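Local atomic coordinates of Oxidored_FMN domain-containing protein ([Pseudomonas] geniculata N1, PDB entry 6L6J), a protein that acts as a 6-hydroxypseudooxynicotine amine oxidase, a flavoprotein that carries FMN, a [4Fe-4S] cluster and ADP in a single chain. Residues I394-T406 with I416-V428; E496-T508 with G584-K596. One frame throughout, in Å; residues are numbered along the deposited sequence.

How the contacts relate
Contact 1 is complete in sequence before contact 2 begins, and both lie beyond the eight-stranded barrel that makes up the FMN-binding N-terminal section. Contact 1 (394-406 with 416-428) belongs to the five-stranded parallel sheet of the Rossmann-like domain, where strands 390-394 and 413-417 flank helix 398-410 and ADP is bound. Contact 2 (496-508 with 584-596) sits in the second alpha/beta region, joining a loop that leads into strand 506-507 to the edge strand 585-590 of a small antiparallel sheet. The centres are about 34 Å apart and the nearest atoms about 13 Å; the two share no sheet: one shapes a nucleotide site, the other is structural packing away from the annotated sites.

Contact 1: residues I394-T406 with I416-V428; sequences IGGGPAGLEAAHT and IADAGSEWGGRLV. With ADP (adenosine-5'-diphosphate), chain D.
D418 OD1 links the two segments directly and holds the nucleotide as well: it accepts G396 N at 2.9 Å, on its anti side and 28° out of the carboxylate plane, and also takes the ribose hydroxyl ADP O3' at 2.5 Å. The carboxyl carbon of D418 stands anti to the backbone N (chi1 -172°), which brings OD1 to that amide, while OD2 receives G420 N in an Asx turn. One strand step earlier, G395 N bonds A417 O in the parallel pairing. This is the strand-turn-helix of a Rossmann beta-alpha-beta unit, with G395, G397 and G400 as the GxGxxG glycines; a side chain on G397 would run into ADP O1A. Helix 398-410 starts at the diphosphate, where A399 N donates to ADP O1B. From the other segment R426 N reaches ADP O1A at 2.8 Å, nearly straight at 176°; ADP O2B lies at the edge of its guanidinium, near the plane, while that group also forms salt bridges with D646 and E430. W423 brings the edge of its indole to G396 CA, 3.7 Å from CE3. Deeper, I416 crosses L401 at about a right angle, its CD1 lying 4.1 Å from L401 CD2 and 4.0 Å from A404 CB.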
loop_
_atom_site.group_PDB
_atom_site.type_symbol
_atom_site.label_atom_id
_atom_site.label_comp_id
_atom_site.label_asym_id
_atom_site.label_seq_id
_atom_site.Cartn_x
_atom_site.Cartn_y
_atom_site.Cartn_z
ATOM N N ILE A 394 26.379 0.363 -11.789
ATOM C CA ILE A 394 26.101 0.703 -13.209
ATOM C C ILE A 394 24.583 0.687 -13.421
ATOM O O ILE A 394 24.007 -0.413 -13.537
ATOM C CB ILE A 394 26.868 -0.257 -14.137
ATOM C CG1 ILE A 394 28.239 -0.595 -13.548
ATOM C CG2 ILE A 394 26.961 0.328 -15.534
ATOM C CD1 ILE A 394 29.183 -1.280 -14.503
ATOM N N GLY A 395 23.963 1.865 -13.435
ATOM C CA GLY A 395 22.502 2.024 -13.572
ATOM C C GLY A 395 21.928 3.022 -12.570
ATOM O O GLY A 395 22.139 2.850 -11.349
ATOM N N GLY A 396 21.198 4.016 -13.064
ATOM C CA GLY A 396 20.627 5.100 -12.243
ATOM C C GLY A 396 19.152 4.901 -11.966
ATOM O O GLY A 396 18.519 5.870 -11.556
ATOM N N GLY A 397 18.633 3.688 -12.162
ATOM C CA GLY A 397 17.247 3.326 -11.802
ATOM C C GLY A 397 17.090 3.121 -10.298
ATOM O O GLY A 397 18.050 3.282 -9.533
ATOM N N PRO A 398 15.892 2.734 -9.814
ATOM C CA PRO A 398 15.680 2.529 -8.383
ATOM C C PRO A 398 16.546 1.405 -7.790
ATOM O O PRO A 398 16.872 1.484 -6.597
ATOM C CB PRO A 398 14.190 2.188 -8.254
ATOM C CG PRO A 398 13.736 1.823 -9.645
ATOM C CD PRO A 398 14.696 2.475 -10.616
ATOM N N ALA A 399 16.914 0.398 -8.597
ATOM C CA ALA A 399 17.797 -0.715 -8.170
ATOM C C ALA A 399 19.162 -0.141 -7.818
ATOM O O ALA A 399 19.522 -0.187 -6.639
ATOM C CB ALA A 399 17.901 -1.792 -9.233
ATOM N N GLY A 400 19.854 0.430 -8.805
ATOM C CA GLY A 400 21.152 1.115 -8.629
ATOM C C GLY A 400 21.155 2.069 -7.433
ATOM O O GLY A 400 22.044 1.933 -6.547
ATOM N N LEU A 401 20.196 2.994 -7.396
ATOM C CA LEU A 401 20.141 4.088 -6.393
ATOM C C LEU A 401 20.001 3.506 -4.992
ATOM O O LEU A 401 20.539 4.128 -4.047
ATOM C CB LEU A 401 18.956 5.012 -6.688
ATOM C CG LEU A 401 19.155 5.945 -7.870
ATOM C CD1 LEU A 401 17.853 6.652 -8.212
ATOM C CD2 LEU A 401 20.259 6.948 -7.578
ATOM N N GLU A 402 19.255 2.409 -4.852
ATOM C CA GLU A 402 18.990 1.803 -3.521
ATOM C C GLU A 402 20.266 1.099 -3.041
ATOM O O GLU A 402 20.570 1.193 -1.878
ATOM C CB GLU A 402 17.771 0.881 -3.601
ATOM C CG GLU A 402 17.496 0.130 -2.317
ATOM C CD GLU A 402 17.543 0.984 -1.067
ATOM O OE1 GLU A 402 17.064 2.116 -1.114
ATOM O OE2 GLU A 402 18.056 0.509 -0.044
ATOM N N ALA A 403 20.971 0.396 -3.930
ATOM C CA ALA A 403 22.273 -0.266 -3.643
ATOM C C ALA A 403 23.316 0.780 -3.196
ATOM O O ALA A 403 23.891 0.611 -2.098
ATOM C CB ALA A 403 22.740 -1.017 -4.862
ATOM N N ALA A 404 23.527 1.824 -4.020
ATOM C CA ALA A 404 24.454 2.952 -3.765
ATOM C C ALA A 404 24.119 3.561 -2.408
ATOM O O ALA A 404 24.987 3.539 -1.524
ATOM C CB ALA A 404 24.369 3.983 -4.856
ATOM N N HIS A 405 22.879 4.005 -2.232
ATOM C CA HIS A 405 22.387 4.551 -0.946
ATOM C C HIS A 405 22.806 3.617 0.188
ATOM O O HIS A 405 23.459 4.111 1.127
ATOM C CB HIS A 405 20.882 4.795 -0.989
ATOM C CG HIS A 405 20.362 5.551 0.184
ATOM N ND1 HIS A 405 21.150 6.390 0.922
ATOM C CD2 HIS A 405 19.135 5.596 0.741
ATOM C CE1 HIS A 405 20.431 6.928 1.894
ATOM N NE2 HIS A 405 19.185 6.452 1.802
ATOM N N THR A 406 22.484 2.325 0.094
ATOM C CA THR A 406 22.676 1.335 1.194
ATOM C C THR A 406 24.170 1.170 1.503
ATOM O O THR A 406 24.548 1.304 2.678
ATOM C CB THR A 406 22.005 -0.009 0.880
ATOM O OG1 THR A 406 20.617 0.222 0.635
ATOM C CG2 THR A 406 22.153 -1.004 2.007
ATOM N N ILE A 416 28.598 5.646 -8.709
ATOM C CA ILE A 416 27.405 5.256 -9.519
ATOM C C ILE A 416 27.419 6.026 -10.853
ATOM O O ILE A 416 27.635 7.256 -10.838
ATOM C CB ILE A 416 26.109 5.473 -8.712
ATOM C CG1 ILE A 416 24.864 5.161 -9.544
ATOM C CG2 ILE A 416 26.051 6.874 -8.121
ATOM C CD1 ILE A 416 23.634 4.835 -8.719
ATOM N N ALA A 417 27.227 5.304 -11.961
ATOM C CA ALA A 417 27.197 5.825 -13.343
ATOM C C ALA A 417 25.827 5.543 -13.974
ATOM O O ALA A 417 25.251 4.479 -13.687
ATOM C CB ALA A 417 28.306 5.187 -14.146
ATOM N N ASP A 418 25.323 6.468 -14.800
ATOM C CA ASP A 418 24.119 6.272 -15.653
ATOM C C ASP A 418 24.368 6.934 -17.006
ATOM O O ASP A 418 25.080 7.955 -17.040
ATOM C CB ASP A 418 22.861 6.874 -15.020
ATOM C CG ASP A 418 21.599 6.517 -15.785
ATOM O OD1 ASP A 418 21.148 5.359 -15.631
ATOM O OD2 ASP A 418 21.112 7.381 -16.589
ATOM N N ALA A 419 23.775 6.395 -18.067
ATOM C CA ALA A 419 24.005 6.832 -19.464
ATOM C C ALA A 419 23.173 8.083 -19.786
ATOM O O ALA A 419 23.507 8.726 -20.799
ATOM C CB ALA A 419 23.697 5.694 -20.415
ATOM N N GLY A 420 22.150 8.404 -18.973
ATOM C CA GLY A 420 21.183 9.491 -19.237
ATOM C C GLY A 420 21.535 10.786 -18.508
ATOM O O GLY A 420 22.435 10.773 -17.685
ATOM N N SER A 421 20.826 11.879 -18.787
ATOM C CA SER A 421 21.096 13.227 -18.216
ATOM C C SER A 421 20.354 13.409 -16.890
ATOM O O SER A 421 20.488 14.510 -16.305
ATOM C CB SER A 421 20.738 14.331 -19.181
ATOM O OG SER A 421 19.877 13.863 -20.203
ATOM N N GLU A 422 19.610 12.396 -16.426
ATOM C CA GLU A 422 18.725 12.521 -15.230
ATOM C C GLU A 422 18.658 11.184 -14.492
ATOM O O GLU A 422 18.456 10.135 -15.162
ATOM C CB GLU A 422 17.333 12.975 -15.666
ATOM C CG GLU A 422 16.491 13.532 -14.536
ATOM C CD GLU A 422 15.033 13.766 -14.911
ATOM O OE1 GLU A 422 14.782 14.352 -15.989
ATOM O OE2 GLU A 422 14.146 13.360 -14.131
ATOM N N TRP A 423 18.836 11.221 -13.171
ATOM C CA TRP A 423 18.767 10.024 -12.289
ATOM C C TRP A 423 17.325 9.515 -12.291
ATOM O O TRP A 423 16.416 10.360 -12.327
ATOM C CB TRP A 423 19.258 10.363 -10.874
ATOM C CG TRP A 423 20.706 10.721 -10.849
ATOM C CD1 TRP A 423 21.252 11.963 -10.685
ATOM C CD2 TRP A 423 21.808 9.816 -11.056
ATOM N NE1 TRP A 423 22.617 11.896 -10.768
ATOM C CE2 TRP A 423 22.985 10.589 -10.986
ATOM C CE3 TRP A 423 21.910 8.440 -11.281
ATOM C CZ2 TRP A 423 24.245 10.022 -11.145
ATOM C CZ3 TRP A 423 23.157 7.886 -11.447
ATOM C CH2 TRP A 423 24.308 8.670 -11.376
ATOM N N GLY A 424 17.140 8.194 -12.294
ATOM C CA GLY A 424 15.816 7.550 -12.138
ATOM C C GLY A 424 15.577 6.378 -13.085
ATOM O O GLY A 424 14.530 5.732 -12.965
ATOM N N GLY A 425 16.502 6.083 -13.995
ATOM C CA GLY A 425 16.296 5.022 -14.997
ATOM C C GLY A 425 14.873 5.060 -15.529
ATOM O O GLY A 425 14.458 6.123 -16.020
ATOM N N ARG A 426 14.137 3.956 -15.377
ATOM C CA ARG A 426 12.763 3.774 -15.920
ATOM C C ARG A 426 11.837 4.862 -15.370
ATOM O O ARG A 426 10.882 5.233 -16.075
ATOM C CB ARG A 426 12.225 2.390 -15.587
ATOM C CG ARG A 426 12.077 2.127 -14.095
ATOM C CD ARG A 426 11.761 0.660 -13.830
ATOM N NE ARG A 426 10.400 0.349 -14.209
ATOM C CZ ARG A 426 9.846 -0.843 -14.133
ATOM N NH1 ARG A 426 10.551 -1.877 -13.701
ATOM N NH2 ARG A 426 8.582 -1.000 -14.503
ATOM N N LEU A 427 12.131 5.394 -14.188
ATOM C CA LEU A 427 11.268 6.417 -13.528
ATOM C C LEU A 427 11.453 7.818 -14.119
ATOM O O LEU A 427 10.523 8.617 -13.938
ATOM C CB LEU A 427 11.514 6.433 -12.023
ATOM C CG LEU A 427 10.901 5.251 -11.270
ATOM C CD1 LEU A 427 11.269 5.329 -9.789
ATOM C CD2 LEU A 427 9.390 5.212 -11.472
ATOM N N VAL A 428 12.560 8.112 -14.810
ATOM C CA VAL A 428 12.712 9.414 -15.533
ATOM C C VAL A 428 11.469 9.614 -16.391
ATOM O O VAL A 428 10.820 10.626 -16.200
ATOM C CB VAL A 428 13.992 9.507 -16.389
ATOM C CG1 VAL A 428 13.861 10.546 -17.484
ATOM C CG2 VAL A 428 15.228 9.798 -15.539
HETATM P PB ADP D . 15.864 -0.926 -12.459
HETATM O O1B ADP D . 16.641 0.074 -11.635
HETATM O O2B ADP D . 14.382 -0.999 -12.091
HETATM O O3B ADP D . 16.529 -2.280 -12.497
HETATM P PA ADP D . 15.991 0.962 -14.697
HETATM O O1A ADP D . 15.227 1.914 -13.838
HETATM O O2A ADP D . 15.544 0.741 -16.093
HETATM O O3A ADP D . 15.944 -0.460 -13.990
HETATM O "O5'" ADP D . 17.562 1.327 -14.637
HETATM C "C5'" ADP D . 18.449 1.114 -15.760
HETATM C "C4'" ADP D . 19.293 2.346 -15.975
HETATM O "O4'" ADP D . 20.643 1.928 -16.316
HETATM C "C3'" ADP D . 18.847 3.258 -17.132
HETATM O "O3'" ADP D . 19.101 4.637 -16.889
HETATM C "C2'" ADP D . 19.721 2.733 -18.277
HETATM O "O2'" ADP D . 19.825 3.579 -19.404
HETATM C "C1'" ADP D . 21.026 2.583 -17.503
HETATM N N9 ADP D . 22.066 1.829 -18.204
HETATM C C8 ADP D . 21.916 0.726 -19.015
HETATM N N7 ADP D . 23.047 0.298 -19.516
HETATM C C5 ADP D . 24.003 1.185 -19.025
HETATM C C6 ADP D . 25.405 1.279 -19.188
HETATM N N6 ADP D . 26.125 0.430 -19.909
HETATM N N1 ADP D . 26.054 2.283 -18.547
HETATM C C2 ADP D . 25.333 3.129 -17.803
HETATM N N3 ADP D . 24.024 3.135 -17.573
HETATM C C4 ADP D . 23.407 2.130 -18.214
#

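Contact 2: residues E496-T508 with G584-K596; sequences EPIPGCDLPHVLT and GTAIASIGPSSVK
I498 presses its CG2 branch onto CG2 of I587, 3.7 Å away, the two side chains crossing at about a right angle; CG2 is the branch that lies opposite the backbone N of I498, with CG1 beside that N (chi1 -53°). P499 follows with its ring alongside the strand, CD 3.5 Å from A588 O, and its carbonyl O accepts I590 N at 2.7 Å. G500 then sets its CA straight against I590 O, in a CH...O contact of 3.3 Å; a side chain there would strike that oxygen. These residues form a type II turn, I498 to C501, laid on strand 585-590, the edge of an antiparallel sheet whose A588 and S589 make a classic bulge opposite K596. Farther on, L503 brings CD1 to I590 O and to the edge of the H505 ring. That imidazole is held between V506 CG2 on one face and P592 O, 3.6 Å above the other, near its centre; NE2 meets a water at 2.6 Å that donates to G591 O. With an alanine in place of H505, the water is likely to lose its NE2 partner and a gap would probably open between V506 CG2 and P592 O, with I590 CG2 less covered. V506 meets I590 tip to tip, CG2 to CG2 at 3.8 Å, beside L615 and V613 of strand 612-621.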
loop_
_atom_site.group_PDB
_atom_site.type_symbol
_atom_site.label_atom_id
_atom_site.label_comp_id
_atom_site.label_asym_id
_atom_site.label_seq_id
_atom_site.Cartn_x
_atom_site.Cartn_y
_atom_site.Cartn_z
ATOM N N GLU A 496 4.744 -16.921 -29.282
ATOM C CA GLU A 496 5.069 -16.667 -30.710
ATOM C C GLU A 496 4.676 -15.239 -31.080
ATOM O O GLU A 496 3.601 -14.760 -30.695
ATOM C CB GLU A 496 4.340 -17.679 -31.599
ATOM C CG GLU A 496 4.985 -19.061 -31.633
ATOM C CD GLU A 496 6.357 -19.103 -32.294
ATOM O OE1 GLU A 496 6.543 -18.466 -33.367
ATOM O OE2 GLU A 496 7.250 -19.755 -31.733
ATOM N N PRO A 497 5.531 -14.531 -31.859
ATOM C CA PRO A 497 5.189 -13.218 -32.399
ATOM C C PRO A 497 3.750 -13.137 -32.924
ATOM O O PRO A 497 3.321 -14.033 -33.609
ATOM C CB PRO A 497 6.177 -13.067 -33.569
ATOM C CG PRO A 497 7.411 -13.823 -33.115
ATOM C CD PRO A 497 6.876 -14.968 -32.279
ATOM N N ILE A 498 3.040 -12.055 -32.598
ATOM C CA ILE A 498 1.696 -11.787 -33.188
ATOM C C ILE A 498 1.901 -11.390 -34.646
ATOM O O ILE A 498 2.706 -10.508 -34.954
ATOM C CB ILE A 498 0.901 -10.711 -32.428
ATOM C CG1 ILE A 498 0.789 -11.012 -30.934
ATOM C CG2 ILE A 498 -0.473 -10.540 -33.068
ATOM C CD1 ILE A 498 0.026 -9.950 -30.161
ATOM N N PRO A 499 1.193 -12.049 -35.585
ATOM C CA PRO A 499 1.203 -11.629 -36.989
ATOM C C PRO A 499 0.906 -10.129 -37.161
ATOM O O PRO A 499 -0.112 -9.635 -36.663
ATOM C CB PRO A 499 0.118 -12.511 -37.632
ATOM C CG PRO A 499 0.075 -13.770 -36.754
ATOM C CD PRO A 499 0.400 -13.277 -35.357
ATOM N N GLY A 500 1.814 -9.434 -37.850
ATOM C CA GLY A 500 1.659 -8.015 -38.205
ATOM C C GLY A 500 2.252 -7.111 -37.150
ATOM O O GLY A 500 2.159 -5.865 -37.305
ATOM N N CYS A 501 2.862 -7.698 -36.116
ATOM C CA CYS A 501 3.528 -6.946 -35.007
ATOM C C CYS A 501 4.634 -6.025 -35.548
ATOM O O CYS A 501 4.932 -5.053 -34.864
ATOM C CB CYS A 501 4.105 -7.876 -33.948
ATOM S SG CYS A 501 5.420 -8.946 -34.582
ATOM N N ASP A 502 5.206 -6.301 -36.727
ATOM C CA ASP A 502 6.343 -5.502 -37.272
ATOM C C ASP A 502 5.831 -4.388 -38.209
ATOM O O ASP A 502 6.651 -3.583 -38.682
ATOM C CB ASP A 502 7.392 -6.421 -37.897
ATOM C CG ASP A 502 8.149 -7.264 -36.875
ATOM O OD1 ASP A 502 8.332 -6.797 -35.711
ATOM O OD2 ASP A 502 8.561 -8.391 -37.236
ATOM N N LEU A 503 4.521 -4.275 -38.417
ATOM C CA LEU A 503 3.938 -3.131 -39.171
ATOM C C LEU A 503 4.243 -1.824 -38.428
ATOM O O LEU A 503 4.187 -1.766 -37.199
ATOM C CB LEU A 503 2.437 -3.357 -39.375
ATOM C CG LEU A 503 2.072 -4.613 -40.173
ATOM C CD1 LEU A 503 0.602 -4.966 -39.977
ATOM C CD2 LEU A 503 2.395 -4.448 -41.648
ATOM N N PRO A 504 4.601 -0.734 -39.152
ATOM C CA PRO A 504 5.105 0.491 -38.518
ATOM C C PRO A 504 4.084 1.247 -37.646
ATOM O O PRO A 504 4.506 2.047 -36.837
ATOM C CB PRO A 504 5.505 1.371 -39.717
ATOM C CG PRO A 504 4.605 0.877 -40.842
ATOM C CD PRO A 504 4.541 -0.616 -40.622
ATOM N N HIS A 505 2.784 0.986 -37.819
ATOM C CA HIS A 505 1.727 1.610 -36.976
ATOM C C HIS A 505 1.689 0.939 -35.585
ATOM O O HIS A 505 0.996 1.488 -34.677
ATOM C CB HIS A 505 0.376 1.624 -37.718
ATOM C CG HIS A 505 -0.343 0.317 -37.720
ATOM N ND1 HIS A 505 0.180 -0.809 -38.324
ATOM C CD2 HIS A 505 -1.535 -0.045 -37.186
ATOM C CE1 HIS A 505 -0.660 -1.812 -38.154
ATOM N NE2 HIS A 505 -1.715 -1.374 -37.448
ATOM N N VAL A 506 2.387 -0.201 -35.413
ATOM C CA VAL A 506 2.446 -0.969 -34.127
ATOM C C VAL A 506 3.545 -0.380 -33.226
ATOM O O VAL A 506 4.684 -0.191 -33.698
ATOM C CB VAL A 506 2.651 -2.474 -34.360
ATOM C CG1 VAL A 506 2.656 -3.250 -33.045
ATOM C CG2 VAL A 506 1.602 -3.046 -35.298
ATOM N N LEU A 507 3.205 -0.110 -31.964
ATOM C CA LEU A 507 4.102 0.534 -30.972
ATOM C C LEU A 507 4.181 -0.320 -29.698
ATOM O O LEU A 507 3.406 -1.286 -29.538
ATOM C CB LEU A 507 3.547 1.921 -30.639
ATOM C CG LEU A 507 3.162 2.800 -31.832
ATOM C CD1 LEU A 507 2.353 4.004 -31.377
ATOM C CD2 LEU A 507 4.395 3.243 -32.605
ATOM N N THR A 508 5.094 0.070 -28.816
ATOM C CA THR A 508 5.307 -0.489 -27.459
ATOM C C THR A 508 5.314 0.671 -26.475
ATOM O O THR A 508 5.413 1.827 -26.886
ATOM C CB THR A 508 6.637 -1.243 -27.377
ATOM O OG1 THR A 508 7.634 -0.312 -26.961
ATOM C CG2 THR A 508 7.044 -1.890 -28.682
ATOM N N GLY A 584 -11.513 -10.526 -21.644
ATOM C CA GLY A 584 -11.449 -11.938 -22.077
ATOM C C GLY A 584 -11.252 -12.072 -23.579
ATOM O O GLY A 584 -11.887 -12.978 -24.167
ATOM N N THR A 585 -10.392 -11.234 -24.160
ATOM C CA THR A 585 -10.181 -11.108 -25.620
ATOM C C THR A 585 -8.682 -11.074 -25.917
ATOM O O THR A 585 -7.959 -10.275 -25.293
ATOM C CB THR A 585 -10.877 -9.864 -26.206
ATOM O OG1 THR A 585 -12.290 -9.976 -26.061
ATOM C CG2 THR A 585 -10.628 -9.675 -27.680
ATOM N N ALA A 586 -8.246 -11.900 -26.871
ATOM C CA ALA A 586 -6.852 -11.950 -27.368
ATOM C C ALA A 586 -6.799 -11.431 -28.812
ATOM O O ALA A 586 -7.818 -11.529 -29.547
ATOM C CB ALA A 586 -6.325 -13.358 -27.270
ATOM N N ILE A 587 -5.627 -10.936 -29.208
ATOM C CA ILE A 587 -5.314 -10.532 -30.602
ATOM C C ILE A 587 -4.798 -11.753 -31.373
ATOM O O ILE A 587 -3.757 -12.318 -30.967
ATOM C CB ILE A 587 -4.306 -9.376 -30.583
ATOM C CG1 ILE A 587 -4.967 -8.109 -30.041
ATOM C CG2 ILE A 587 -3.709 -9.159 -31.962
ATOM C CD1 ILE A 587 -4.066 -6.900 -30.026
ATOM N N ALA A 588 -5.494 -12.120 -32.453
ATOM C CA ALA A 588 -5.094 -13.190 -33.400
ATOM C C ALA A 588 -3.988 -12.655 -34.311
ATOM O O ALA A 588 -2.981 -13.374 -34.539
ATOM C CB ALA A 588 -6.273 -13.669 -34.211
ATOM N N SER A 589 -4.163 -11.428 -34.798
ATOM C CA SER A 589 -3.361 -10.854 -35.912
ATOM C C SER A 589 -3.597 -9.340 -35.999
ATOM O O SER A 589 -4.688 -8.888 -35.590
ATOM C CB SER A 589 -3.687 -11.561 -37.228
ATOM O OG SER A 589 -4.836 -10.987 -37.855
ATOM N N ILE A 590 -2.616 -8.612 -36.543
ATOM C CA ILE A 590 -2.666 -7.134 -36.725
ATOM C C ILE A 590 -2.531 -6.826 -38.216
ATOM O O ILE A 590 -1.454 -7.106 -38.745
ATOM C CB ILE A 590 -1.577 -6.420 -35.898
ATOM C CG1 ILE A 590 -1.739 -6.686 -34.397
ATOM C CG2 ILE A 590 -1.586 -4.930 -36.197
ATOM C CD1 ILE A 590 -0.552 -6.252 -33.552
ATOM N N GLY A 591 -3.569 -6.245 -38.830
ATOM C CA GLY A 591 -3.537 -5.708 -40.209
ATOM C C GLY A 591 -3.203 -4.213 -40.266
ATOM O O GLY A 591 -3.073 -3.541 -39.239
ATOM N N PRO A 592 -3.087 -3.634 -41.484
ATOM C CA PRO A 592 -2.662 -2.238 -41.664
ATOM C C PRO A 592 -3.511 -1.179 -40.941
ATOM O O PRO A 592 -2.994 -0.110 -40.658
ATOM C CB PRO A 592 -2.815 -1.987 -43.178
ATOM C CG PRO A 592 -2.773 -3.355 -43.810
ATOM C CD PRO A 592 -3.348 -4.305 -42.770
ATOM N N SER A 593 -4.793 -1.468 -40.722
ATOM C CA SER A 593 -5.774 -0.500 -40.166
ATOM C C SER A 593 -6.860 -1.211 -39.340
ATOM O O SER A 593 -7.908 -0.594 -39.063
ATOM C CB SER A 593 -6.385 0.300 -41.291
ATOM O OG SER A 593 -7.361 -0.475 -41.985
ATOM N N SER A 594 -6.639 -2.469 -38.961
ATOM C CA SER A 594 -7.530 -3.215 -38.030
ATOM C C SER A 594 -6.762 -4.370 -37.386
ATOM O O SER A 594 -5.725 -4.787 -37.928
ATOM C CB SER A 594 -8.778 -3.691 -38.733
ATOM O OG SER A 594 -8.472 -4.655 -39.731
ATOM N N VAL A 595 -7.261 -4.864 -36.259
ATOM C CA VAL A 595 -6.782 -6.136 -35.641
ATOM C C VAL A 595 -7.932 -7.147 -35.684
ATOM O O VAL A 595 -9.103 -6.727 -35.485
ATOM C CB VAL A 595 -6.256 -5.929 -34.211
ATOM C CG1 VAL A 595 -5.310 -4.742 -34.130
ATOM C CG2 VAL A 595 -7.384 -5.777 -33.209
ATOM N N LYS A 596 -7.604 -8.412 -35.983
ATOM C CA LYS A 596 -8.489 -9.568 -35.735
ATOM C C LYS A 596 -8.289 -9.986 -34.276
ATOM O O LYS A 596 -7.112 -10.070 -33.834
ATOM C CB LYS A 596 -8.206 -10.714 -36.708
ATOM C CG LYS A 596 -8.722 -10.493 -38.130
ATOM C CD LYS A 596 -8.639 -11.744 -39.008
ATOM C CE LYS A 596 -8.878 -11.458 -40.486
ATOM N NZ LYS A 596 -7.714 -10.799 -41.139
HETATM O O HOH W 1 -4.051 -2.241 -36.859
#